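Local coordinates for protein choline dehydrogenase and related flavoproteins (Aspergillus oryzae, PDB 3Q9T) that oxidises formate as a flavoenzyme of the glucose-methanol-choline oxidoreductase family, using 8-formyl-FAD as its cofactor, at residues Asp296-Gly301 against Asn520-Val525; Lys363-Asp368 against Met460-Arg465; Gly513-Ser518 against Asp542-Pro547. All blocks are in the same frame, centred on the assembly; numbering follows the deposited sequence. Where two conformers were deposited one is given.

Contact 1 (Asp296-Gly301 against Asn520-Val525)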
loop_
_atom_site.group_PDB
_atom_site.type_symbol
_atom_site.label_atom_id
_atom_site.label_comp_id
_atom_site.label_asym_id
_atom_site.label_seq_id
_atom_site.Cartn_x
_atom_site.Cartn_y
_atom_site.Cartn_z
ATOM N N ASP A 296 8.507 -29.410 14.460
ATOM C CA ASP A 296 9.214 -28.249 13.954
ATOM C C ASP A 296 9.389 -28.402 12.435
ATOM O O ASP A 296 10.323 -29.058 11.969
ATOM C CB ASP A 296 10.560 -28.063 14.671
ATOM C CG ASP A 296 11.298 -26.804 14.222
ATOM O OD1 ASP A 296 12.537 -26.744 14.364
ATOM O OD2 ASP A 296 10.644 -25.866 13.720
ATOM N N SER A 297 8.461 -27.813 11.678
ATOM C CA SER A 297 8.454 -27.915 10.224
ATOM C C SER A 297 8.744 -26.534 9.633
ATOM O O SER A 297 7.833 -25.736 9.392
ATOM C CB SER A 297 7.098 -28.454 9.753
ATOM O OG SER A 297 7.135 -28.828 8.390
ATOM N N ARG A 298 10.022 -26.266 9.394
ATOM C CA ARG A 298 10.515 -24.938 8.999
ATOM C C ARG A 298 9.863 -24.358 7.750
ATOM O O ARG A 298 9.796 -23.143 7.582
ATOM C CB ARG A 298 12.030 -24.971 8.758
ATOM C CG ARG A 298 12.872 -25.484 9.916
ATOM C CD ARG A 298 14.319 -24.971 9.802
ATOM N NE ARG A 298 15.282 -25.902 9.201
ATOM C CZ ARG A 298 15.031 -26.763 8.216
ATOM N NH1 ARG A 298 13.832 -26.856 7.669
ATOM N NH2 ARG A 298 16.000 -27.537 7.765
ATOM N N HIS A 299 9.412 -25.229 6.854
ATOM C CA HIS A 299 8.963 -24.779 5.546
ATOM C C HIS A 299 7.491 -24.374 5.499
ATOM O O HIS A 299 7.008 -23.891 4.474
ATOM C CB HIS A 299 9.277 -25.851 4.478
ATOM C CG HIS A 299 10.723 -25.913 4.099
ATOM N ND1 HIS A 299 11.285 -25.070 3.159
ATOM C CD2 HIS A 299 11.732 -26.694 4.551
ATOM C CE1 HIS A 299 12.573 -25.337 3.046
ATOM N NE2 HIS A 299 12.869 -26.321 3.875
ATOM N N VAL A 300 6.769 -24.588 6.597
ATOM C CA VAL A 300 5.340 -24.310 6.604
ATOM C C VAL A 300 5.074 -22.810 6.452
ATOM O O VAL A 300 5.542 -22.002 7.254
ATOM C CB VAL A 300 4.660 -24.834 7.884
ATOM C CG1 VAL A 300 3.198 -24.359 7.940
ATOM C CG2 VAL A 300 4.743 -26.363 7.953
ATOM N N GLY A 301 4.318 -22.435 5.425
ATOM C CA GLY A 301 4.081 -21.024 5.143
ATOM C C GLY A 301 5.212 -20.369 4.347
ATOM O O GLY A 301 5.031 -19.286 3.804
ATOM N N ASN A 520 12.008 -34.674 2.317
ATOM C CA ASN A 520 12.162 -34.727 3.769
ATOM C C ASN A 520 11.833 -33.376 4.356
ATOM O O ASN A 520 11.715 -32.394 3.628
ATOM C CB ASN A 520 13.599 -35.077 4.149
ATOM C CG ASN A 520 14.588 -34.140 3.519
ATOM O OD1 ASN A 520 14.617 -32.940 3.825
ATOM N ND2 ASN A 520 15.397 -34.669 2.615
ATOM N N ILE A 521 11.739 -33.316 5.679
ATOM C CA ILE A 521 11.245 -32.110 6.339
ATOM C C ILE A 521 12.212 -30.936 6.259
ATOM O O ILE A 521 11.844 -29.793 6.542
ATOM C CB ILE A 521 10.833 -32.403 7.805
ATOM C CG1 ILE A 521 9.827 -31.355 8.301
ATOM C CG2 ILE A 521 12.065 -32.526 8.712
ATOM C CD1 ILE A 521 9.190 -31.708 9.619
ATOM N N ASP A 522 13.449 -31.205 5.854
ATOM C CA ASP A 522 14.421 -30.127 5.691
ATOM C C ASP A 522 14.285 -29.456 4.338
ATOM O O ASP A 522 14.858 -28.389 4.100
ATOM C CB ASP A 522 15.850 -30.630 5.909
ATOM C CG ASP A 522 16.170 -30.830 7.382
ATOM O OD1 ASP A 522 15.845 -29.934 8.182
ATOM O OD2 ASP A 522 16.726 -31.887 7.745
ATOM N N GLN A 523 13.500 -30.070 3.463
ATOM C CA GLN A 523 13.296 -29.524 2.136
ATOM C C GLN A 523 11.898 -28.949 1.976
ATOM O O GLN A 523 11.707 -27.969 1.261
ATOM C CB GLN A 523 13.547 -30.596 1.073
ATOM C CG GLN A 523 13.510 -30.078 -0.351
ATOM C CD GLN A 523 13.582 -31.197 -1.372
ATOM O OE1 GLN A 523 13.093 -32.303 -1.129
ATOM N NE2 GLN A 523 14.200 -30.921 -2.519
ATOM N N GLY A 524 10.913 -29.556 2.630
ATOM C CA GLY A 524 9.534 -29.152 2.422
ATOM C C GLY A 524 8.632 -29.648 3.531
ATOM O O GLY A 524 9.123 -30.141 4.541
ATOM N N VAL A 525 7.319 -29.507 3.369
ATOM C CA VAL A 525 6.427 -29.947 4.441
ATOM C C VAL A 525 5.695 -31.283 4.231
ATOM O O VAL A 525 5.369 -31.957 5.199
ATOM C CB VAL A 525 5.483 -28.822 4.978
ATOM C CG1 VAL A 525 5.967 -27.415 4.566
ATOM C CG2 VAL A 525 4.068 -29.081 4.612
HETATM O O HOH W 1 9.141 -28.163 6.609
HETATM O O HOH W 2 5.907 -31.235 7.814
HETATM O O HOH W 3 11.841 -28.234 8.879
#

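Contact 2 (Lys363-Asp368 against Met460-Arg465)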
loop_
_atom_site.group_PDB
_atom_site.type_symbol
_atom_site.label_atom_id
_atom_site.label_comp_id
_atom_site.label_asym_id
_atom_site.label_seq_id
_atom_site.Cartn_x
_atom_site.Cartn_y
_atom_site.Cartn_z
ATOM N N LYS A 363 15.022 -11.415 -27.347
ATOM C CA LYS A 363 15.668 -10.335 -28.073
ATOM C C LYS A 363 15.400 -8.996 -27.382
ATOM O O LYS A 363 16.164 -8.056 -27.538
ATOM C CB LYS A 363 15.233 -10.316 -29.526
ATOM C CG LYS A 363 13.869 -9.662 -29.745
ATOM C CD LYS A 363 13.370 -9.896 -31.159
ATOM C CE LYS A 363 12.200 -8.989 -31.507
ATOM N NZ LYS A 363 11.707 -9.297 -32.873
ATOM N N TYR A 364 14.332 -8.916 -26.592
ATOM C CA TYR A 364 14.122 -7.710 -25.795
ATOM C C TYR A 364 15.058 -7.725 -24.600
ATOM O O TYR A 364 15.652 -6.706 -24.244
ATOM C CB TYR A 364 12.688 -7.609 -25.305
ATOM C CG TYR A 364 11.687 -7.350 -26.390
ATOM C CD1 TYR A 364 11.293 -8.365 -27.258
ATOM C CD2 TYR A 364 11.121 -6.090 -26.544
ATOM C CE1 TYR A 364 10.367 -8.126 -28.253
ATOM C CE2 TYR A 364 10.191 -5.844 -27.533
ATOM C CZ TYR A 364 9.812 -6.860 -28.375
ATOM O OH TYR A 364 8.898 -6.594 -29.361
ATOM N N LEU A 365 15.173 -8.890 -23.973
ATOM C CA LEU A 365 16.013 -9.033 -22.795
ATOM C C LEU A 365 17.453 -8.670 -23.169
ATOM O O LEU A 365 18.125 -7.936 -22.440
ATOM C CB LEU A 365 15.929 -10.463 -22.245
ATOM C CG LEU A 365 15.061 -10.866 -21.033
ATOM C CD1 LEU A 365 14.150 -9.798 -20.485
ATOM C CD2 LEU A 365 14.273 -12.130 -21.338
ATOM N N GLU A 366 17.902 -9.159 -24.325
ATOM C CA GLU A 366 19.294 -9.001 -24.761
ATOM C C GLU A 366 19.701 -7.547 -24.908
ATOM O O GLU A 366 20.887 -7.224 -24.881
ATOM C CB GLU A 366 19.550 -9.725 -26.092
ATOM C CG GLU A 366 19.342 -11.231 -26.058
ATOM C CD GLU A 366 20.444 -11.973 -25.329
ATOM O OE1 GLU A 366 20.691 -13.153 -25.657
ATOM O OE2 GLU A 366 21.064 -11.381 -24.426
ATOM N N LYS A 367 18.719 -6.669 -25.063
ATOM C CA LYS A 367 18.997 -5.251 -25.219
ATOM C C LYS A 367 19.290 -4.563 -23.889
ATOM O O LYS A 367 19.664 -3.397 -23.865
ATOM C CB LYS A 367 17.833 -4.544 -25.921
ATOM C CG LYS A 367 17.629 -4.963 -27.374
ATOM C CD LYS A 367 16.556 -4.116 -28.034
ATOM C CE LYS A 367 16.104 -4.721 -29.353
ATOM N NZ LYS A 367 14.904 -4.012 -29.891
ATOM N N ASP A 368 19.112 -5.268 -22.777
ATOM C CA ASP A 368 19.348 -4.640 -21.483
ATOM C C ASP A 368 20.709 -5.069 -20.942
ATOM O O ASP A 368 20.954 -6.262 -20.744
ATOM C CB ASP A 368 18.229 -5.001 -20.504
ATOM C CG ASP A 368 18.428 -4.382 -19.133
ATOM O OD1 ASP A 368 17.839 -3.303 -18.885
ATOM O OD2 ASP A 368 19.169 -4.979 -18.308
ATOM N N MET A 460 9.585 -7.788 -16.818
ATOM C CA MET A 460 8.208 -7.300 -16.856
ATOM C C MET A 460 8.106 -6.076 -17.741
ATOM O O MET A 460 7.196 -5.973 -18.560
ATOM C CB MET A 460 7.650 -6.996 -15.462
ATOM C CG MET A 460 6.225 -6.446 -15.518
ATOM S SD MET A 460 5.084 -7.658 -16.217
ATOM C CE MET A 460 4.655 -8.611 -14.724
ATOM N N ARG A 461 9.049 -5.153 -17.575
ATOM C CA ARG A 461 9.164 -4.002 -18.480
ATOM C C ARG A 461 9.186 -4.464 -19.946
ATOM O O ARG A 461 8.411 -3.993 -20.783
ATOM C CB ARG A 461 10.442 -3.225 -18.171
ATOM C CG ARG A 461 10.663 -1.981 -19.022
ATOM C CD ARG A 461 12.070 -2.009 -19.578
ATOM N NE ARG A 461 13.044 -1.754 -18.543
ATOM C CZ ARG A 461 14.321 -2.114 -18.582
ATOM N NH1 ARG A 461 14.824 -2.775 -19.626
ATOM N NH2 ARG A 461 15.100 -1.793 -17.557
ATOM N N GLU A 462 10.081 -5.393 -20.254
ATOM C CA GLU A 462 10.243 -5.848 -21.635
ATOM C C GLU A 462 9.050 -6.628 -22.187
ATOM O O GLU A 462 8.859 -6.675 -23.398
ATOM C CB GLU A 462 11.542 -6.640 -21.793
ATOM C CG GLU A 462 12.783 -5.774 -21.544
ATOM C CD GLU A 462 12.758 -4.506 -22.380
ATOM O OE1 GLU A 462 12.398 -4.603 -23.571
ATOM O OE2 GLU A 462 13.065 -3.420 -21.847
ATOM N N GLY A 463 8.248 -7.236 -21.308
ATOM C CA GLY A 463 7.064 -7.951 -21.759
ATOM C C GLY A 463 5.912 -7.003 -22.049
ATOM O O GLY A 463 5.050 -7.280 -22.878
ATOM N N ILE A 464 5.875 -5.890 -21.322
ATOM C CA ILE A 464 5.014 -4.782 -21.672
ATOM C C ILE A 464 5.465 -4.225 -23.040
ATOM O O ILE A 464 4.639 -3.997 -23.915
ATOM C CB ILE A 464 5.066 -3.681 -20.585
ATOM C CG1 ILE A 464 4.601 -4.241 -19.233
ATOM C CG2 ILE A 464 4.201 -2.481 -20.971
ATOM C CD1 ILE A 464 4.781 -3.246 -18.062
ATOM N N ARG A 465 6.768 -4.033 -23.248
ATOM C CA ARG A 465 7.228 -3.488 -24.530
ATOM C C ARG A 465 6.837 -4.431 -25.682
ATOM O O ARG A 465 6.242 -3.998 -26.669
ATOM C CB ARG A 465 8.730 -3.206 -24.530
ATOM C CG ARG A 465 9.174 -2.276 -25.684
ATOM C CD ARG A 465 10.700 -2.195 -25.778
ATOM N NE ARG A 465 11.293 -2.008 -24.460
ATOM C CZ ARG A 465 11.278 -0.863 -23.783
ATOM N NH1 ARG A 465 10.705 0.218 -24.309
ATOM N NH2 ARG A 465 11.830 -0.802 -22.574
HETATM O O HOH W 4 13.941 -4.046 -25.618
HETATM O O HOH W 5 17.617 -1.743 -16.537
#

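Contact 3 (Gly513-Ser518 against Asp542-Pro547). With FAY ([(2R,3S,4R,5R)-5-(6-amino-9H-purin-9-yl)-3,4-dihydroxytetrahydrofuran-2-yl]methyl (2R,3S,4S)-5-(8-formyl-7-methyl-2,4-dioxo-3,4-dihydrobenzo[g]pteridin-10(2H)-yl)-2,3,4-trihydroxypentyl dihydrogen diphosphate), chain D.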
loop_
_atom_site.group_PDB
_atom_site.type_symbol
_atom_site.label_atom_id
_atom_site.label_comp_id
_atom_site.label_asym_id
_atom_site.label_seq_id
_atom_site.Cartn_x
_atom_site.Cartn_y
_atom_site.Cartn_z
ATOM N N GLY A 513 2.933 -23.056 -3.001
ATOM C CA GLY A 513 4.218 -23.384 -2.406
ATOM C C GLY A 513 4.364 -23.485 -0.903
ATOM O O GLY A 513 5.402 -23.941 -0.409
ATOM N N THR A 514 3.331 -23.080 -0.172
ATOM C CA THR A 514 3.449 -22.894 1.272
ATOM C C THR A 514 3.434 -24.170 2.112
ATOM O O THR A 514 3.514 -24.101 3.331
ATOM C CB THR A 514 2.338 -21.983 1.778
ATOM O OG1 THR A 514 1.082 -22.493 1.304
ATOM C CG2 THR A 514 2.562 -20.563 1.253
ATOM N N ALA A 515 3.303 -25.328 1.480
ATOM C CA ALA A 515 3.466 -26.585 2.203
ATOM C C ALA A 515 3.939 -27.623 1.199
ATOM O O ALA A 515 3.300 -28.641 0.989
ATOM C CB ALA A 515 2.163 -27.005 2.877
ATOM N N ARG A 516 5.093 -27.353 0.606
ATOM C CA ARG A 516 5.461 -27.962 -0.646
ATOM C C ARG A 516 5.871 -29.423 -0.563
ATOM O O ARG A 516 6.434 -29.889 0.440
ATOM C CB ARG A 516 6.575 -27.161 -1.309
ATOM C CG ARG A 516 7.941 -27.321 -0.663
ATOM C CD ARG A 516 8.914 -26.319 -1.283
ATOM N NE ARG A 516 10.215 -26.373 -0.651
ATOM C CZ ARG A 516 11.253 -25.637 -1.021
ATOM N NH1 ARG A 516 11.135 -24.772 -2.024
ATOM N NH2 ARG A 516 12.404 -25.764 -0.378
ATOM N N LEU A 517 5.568 -30.137 -1.642
ATOM C CA LEU A 517 6.020 -31.505 -1.743
ATOM C C LEU A 517 7.547 -31.525 -1.662
ATOM O O LEU A 517 8.238 -30.604 -2.123
ATOM C CB LEU A 517 5.473 -32.181 -3.002
ATOM C CG LEU A 517 6.302 -32.186 -4.278
ATOM C CD1 LEU A 517 7.499 -33.043 -4.042
ATOM C CD2 LEU A 517 5.483 -32.746 -5.412
ATOM N N SER A 518 8.060 -32.577 -1.031
ATOM C CA SER A 518 9.493 -32.663 -0.759
ATOM C C SER A 518 9.921 -34.074 -0.359
ATOM O O SER A 518 9.093 -34.930 -0.066
ATOM C CB SER A 518 9.858 -31.685 0.362
ATOM O OG SER A 518 9.205 -32.060 1.565
ATOM N N ASP A 542 -3.665 -29.390 -2.362
ATOM C CA ASP A 542 -4.025 -28.061 -2.843
ATOM C C ASP A 542 -2.763 -27.351 -3.354
ATOM O O ASP A 542 -1.664 -27.938 -3.351
ATOM C CB ASP A 542 -4.768 -27.234 -1.771
ATOM C CG ASP A 542 -3.904 -26.894 -0.570
ATOM O OD1 ASP A 542 -2.680 -26.743 -0.745
ATOM O OD2 ASP A 542 -4.449 -26.771 0.557
ATOM N N ALA A 543 -2.904 -26.089 -3.754
ATOM C CA ALA A 543 -1.799 -25.367 -4.399
ATOM C C ALA A 543 -0.555 -25.138 -3.518
ATOM O O ALA A 543 0.493 -24.724 -4.024
ATOM C CB ALA A 543 -2.289 -24.058 -4.981
ATOM N N SER A 544 -0.647 -25.406 -2.216
ATOM C CA SER A 544 0.506 -25.138 -1.336
ATOM C C SER A 544 1.548 -26.225 -1.478
ATOM O O SER A 544 2.692 -26.115 -1.032
ATOM C CB SER A 544 0.067 -24.987 0.125
ATOM O OG SER A 544 -0.706 -26.085 0.551
ATOM N N VAL A 545 1.110 -27.285 -2.132
ATOM C CA VAL A 545 1.885 -28.472 -2.342
ATOM C C VAL A 545 2.870 -28.271 -3.495
ATOM O O VAL A 545 3.962 -28.850 -3.505
ATOM C CB VAL A 545 0.892 -29.623 -2.603
ATOM C CG1 VAL A 545 1.275 -30.455 -3.795
ATOM C CG2 VAL A 545 0.696 -30.438 -1.339
ATOM N N ILE A 546 2.482 -27.416 -4.438
ATOM C CA ILE A 546 3.240 -27.144 -5.669
ATOM C C ILE A 546 4.640 -26.578 -5.430
ATOM O O ILE A 546 4.792 -25.492 -4.875
ATOM C CB ILE A 546 2.431 -26.216 -6.593
ATOM C CG1 ILE A 546 1.132 -26.921 -7.003
ATOM C CG2 ILE A 546 3.235 -25.822 -7.818
ATOM C CD1 ILE A 546 0.109 -26.004 -7.717
ATOM N N PRO A 547 5.673 -27.329 -5.839
ATOM C CA PRO A 547 7.069 -26.994 -5.522
ATOM C C PRO A 547 7.763 -26.032 -6.517
ATOM O O PRO A 547 8.756 -25.412 -6.159
ATOM C CB PRO A 547 7.759 -28.359 -5.538
ATOM C CG PRO A 547 6.982 -29.129 -6.566
ATOM C CD PRO A 547 5.550 -28.643 -6.504
HETATM P P FAY D . -6.979 -24.711 -4.098
HETATM N N1 FAY D . -6.176 -20.455 -12.371
HETATM C C2 FAY D . -6.399 -20.853 -13.688
HETATM O O2 FAY D . -5.983 -21.936 -14.082
HETATM N N3 FAY D . -7.447 -20.302 -14.395
HETATM C C4 FAY D . -7.869 -19.038 -14.068
HETATM O O4 FAY D . -8.183 -18.278 -15.003
HETATM N N5 FAY D . -8.071 -17.360 -12.382
HETATM C C6 FAY D . -8.775 -15.929 -10.657
HETATM C C7 FAY D . -8.938 -15.630 -9.316
HETATM C C8 FAY D . -8.430 -16.505 -8.350
HETATM O O8 FAY D . -8.535 -17.096 -6.085
HETATM C C9 FAY D . -7.876 -17.728 -8.750
HETATM P PA FAY D . -9.077 -23.171 -2.988
HETATM C "C1'" FAY D . -6.421 -20.169 -9.505
HETATM C C10 FAY D . -6.772 -19.315 -11.885
HETATM N N10 FAY D . -6.895 -19.113 -10.507
HETATM N N1A FAY D . -12.199 -23.000 7.491
HETATM O O1A FAY D . -9.128 -21.735 -2.587
HETATM C C1B FAY D . -11.781 -23.229 2.262
HETATM O O1P FAY D . -7.714 -26.025 -3.980
HETATM C "C2'" FAY D . -7.478 -21.277 -9.290
HETATM O "O2'" FAY D . -8.706 -20.657 -9.147
HETATM C C2A FAY D . -13.026 -23.667 6.607
HETATM O O2A FAY D . -9.745 -23.463 -4.297
HETATM C C2B FAY D . -12.013 -22.102 1.271
HETATM O O2B FAY D . -13.264 -21.460 1.438
HETATM O O2P FAY D . -5.504 -24.880 -3.779
HETATM C "C3'" FAY D . -7.331 -22.374 -8.186
HETATM O "O3'" FAY D . -8.532 -22.724 -7.502
HETATM N N3A FAY D . -12.778 -23.625 5.245
HETATM C C3B FAY D . -11.951 -22.845 -0.045
HETATM O O3B FAY D . -13.207 -23.427 -0.291
HETATM O O3P FAY D . -7.561 -23.662 -3.023
HETATM C "C4'" FAY D . -6.283 -22.106 -7.135
HETATM O "O4'" FAY D . -5.099 -21.762 -7.850
HETATM C C4A FAY D . -11.711 -22.928 4.778
HETATM C C4B FAY D . -10.989 -23.975 0.227
HETATM O O4B FAY D . -10.838 -24.059 1.633
HETATM C C4X FAY D . -7.518 -18.545 -12.797
HETATM C "C5'" FAY D . -6.079 -23.345 -6.229
HETATM O "O5'" FAY D . -7.177 -23.969 -5.547
HETATM C C5A FAY D . -10.861 -22.258 5.654
HETATM C C5B FAY D . -9.655 -23.743 -0.456
HETATM O O5B FAY D . -9.814 -24.035 -1.823
HETATM C C5X FAY D . -8.028 -17.038 -11.043
HETATM C C6A FAY D . -11.108 -22.286 7.025
HETATM N N6A FAY D . -10.351 -21.560 7.859
HETATM N N7A FAY D . -9.896 -21.664 4.923
HETATM C C7M FAY D . -9.493 -14.274 -8.951
HETATM C C8A FAY D . -10.095 -21.942 3.618
HETATM C C8M FAY D . -8.945 -16.376 -6.968
HETATM C C9A FAY D . -7.621 -17.991 -10.094
HETATM N N9A FAY D . -11.214 -22.716 3.515
HETATM O O HOH W 6 9.031 -24.127 -3.751
#

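Contact 1 (Asp296-Gly301 against Asn520-Val525)
His-299 lays its ring against the backbone of Asp-522, Gln-523 and Gly-524, where two loops of the GMC oxidoreductase fold meet; its own loop makes a type I beta turn from Ser-297 to Val-300. The carbonyl O of Gln-523 sits 3.2 Å above the plane of the His-299 ring, over its centre. At the ring's edge NE2 of His-299 donates to Asp-522 O at 2.9 Å. That bond is moderately bent (147° at the hydrogen) and arrives from above the carbonyl plane, 63° out of it, away from the lone-pair directions. Beside CB of His-299, Val-525 turns CG1 into the turn, 3.5 Å from His-299 C, and meets Val-300 CG2 at 3.8 Å with the two side chains at about a right angle. Ile-521 closes the other end, its CD1 lying 3.7 Å from Ser-297 OG.

Between the loops, ordered water does much of the polar joining. The hydroxyl of Ser-297, swung opposite its own backbone nitrogen (chi1 -168°), accepts from water 1 and donates to water 2, which pass on to Gly-524 O and Val-525 O respectively. Water 1 also accepts from His-299 N, while water 3 links Arg-298 N (2.7 Å) to Ile-521 O. Nearer the solvent, Arg-298 and Asp-522 form a salt bridge, but its separation is implausibly short and Arg-298 was modelled in two conformers, so its detailed geometry is doubtful.

Further out, helix 267-277 packs on Val-300, and Asp-296 fixes its carboxylate on Thr-283 N. Arg-516 reaches the same Gln-523 O that lies over the imidazole. The ring's rotation is set from both its nitrogens, since ND1 of His-299 is hydrogen-bonded to Asn-303 ND2.

Contact 2 (Lys363-Asp368 against Met460-Arg465)
Asp-368 OD1 receives Arg-461 NH1 at 3.1 Å, a weaker bond from Arg-461 NH2 and a hydrogen from water 5, which in turn accepts from that same NH2. It is one pole of a salt-bridge network between helix 454-473 and the N-cap of helix 369-377: Asp-368 is the cap residue, and its other oxygen, OD2, takes the amide of Tyr-371. OD1 lies in the guanidinium plane of Arg-461, whereas the arginine meets the carboxylate from above, 36° out of its plane. A chi1 of 180° swings the carboxylate of Asp-368 away from its own N, which brings OD1 to the Arg-461 guanidinium.

Arg-461 NH1 also donates almost straight, 178° at the hydrogen, to Glu-462 OE2 (2.9 Å), on its anti side. In the modelled conformer of Arg-465, one of two, NE and NH2 take OE1 and OE2 side-on from the syn side. Arg-461 NH1 and Arg-465 NH2 reach OE2 from opposite faces of its plane; two cationic neighbours would be expected to favour the charged carboxylate.

Tyr-364 approaches this pair edge-on. Glu-462 OE1 lies near the ring plane, 3.6 Å from Tyr-364 CD2, and Arg-465 CD is 4.0 Å from that same carbon; the Tyr-364 hydroxyl is hydrogen-bonded to Asp-469 OD2. Water 4 donates to Glu-462 OE1 at 2.6 Å and, weakly, to Tyr-364 O.

Contact 3 (Gly513-Ser518 against Asp542-Pro547)
Gly-513, Ala-515 and Leu-517 each send a backbone N-H across to the loop 542-547, lacing two irregular segments of the FAD-binding region together: alternate amides of 513-517 meet three successive carbonyls, 543 to 545. Gly-513 N reaches Ala-543 O at 3.1 Å. Ala-515 N comes to 2.7 Å from Ser-544 O, 38° above its carbonyl plane. The bond from Leu-517 N to Val-545 O, 2.8 Å long, is nearly straight and lies on a lone pair in the carbonyl plane. Weaker CA-H...O contacts fill in, from Gly-513 CA to Ile-546 O and from Arg-516 CA to Val-545 O. Gly-513 has a positive phi of 99°, backbone angles that suit glycine.

Among the other polar contacts, a water in the plane of the Arg-516 guanidinium accepts from NH1 and donates to Pro-547 O, while NH2 of Arg-516 is bonded to Gln-523 O. The cofactor's pyrophosphate is held by the same loop 542-547: Ala-543 N donates to O2P of 8-formyl-FAD at 2.9 Å. Asp-542 opens an Asx turn, its OD1 accepting from Ser-544 N (2.8 Å). Its OD2 is bonded to Gly-267 N and Thr-271 OG1.

The apolar part is small. In the conformer given, one of two, Leu-517 CG meets Pro-547 CG at 3.9 Å, the two side chains lying obliquely to each other.

Around the pair, Phe-115 of helix 113-116 touches Arg-516, Leu-517 and Pro-547; helix 555-572 packs on Ala-543, Val-545 and Ile-546; and strand 302-304 meets Thr-514 and Arg-516.

In the fold
Along the chain the segments of contacts 1 and 3 alternate (296-301, 513-518, 520-525, 542-547), while contact 2 is nested inside the loop that contact 1 closes and is complete before contact 3 opens. Contacts 1 and 3 are neighbours, with centres 10 Å apart and direct bonds between them, Gly-301 N to Thr-514 O among these. They form one body of loops reaching to the FAD pyrophosphate, with strand 538-540, an edge of the parallel five-stranded sheet, coming between 520-525 and 542-547 in the chain. Contact 2 stands apart, its centre 36 Å from that of contact 1 and 31 Å from that of contact 3, joining helix 454-473 to the junction of helices 362-365 and 369-377, away from the annotated sites.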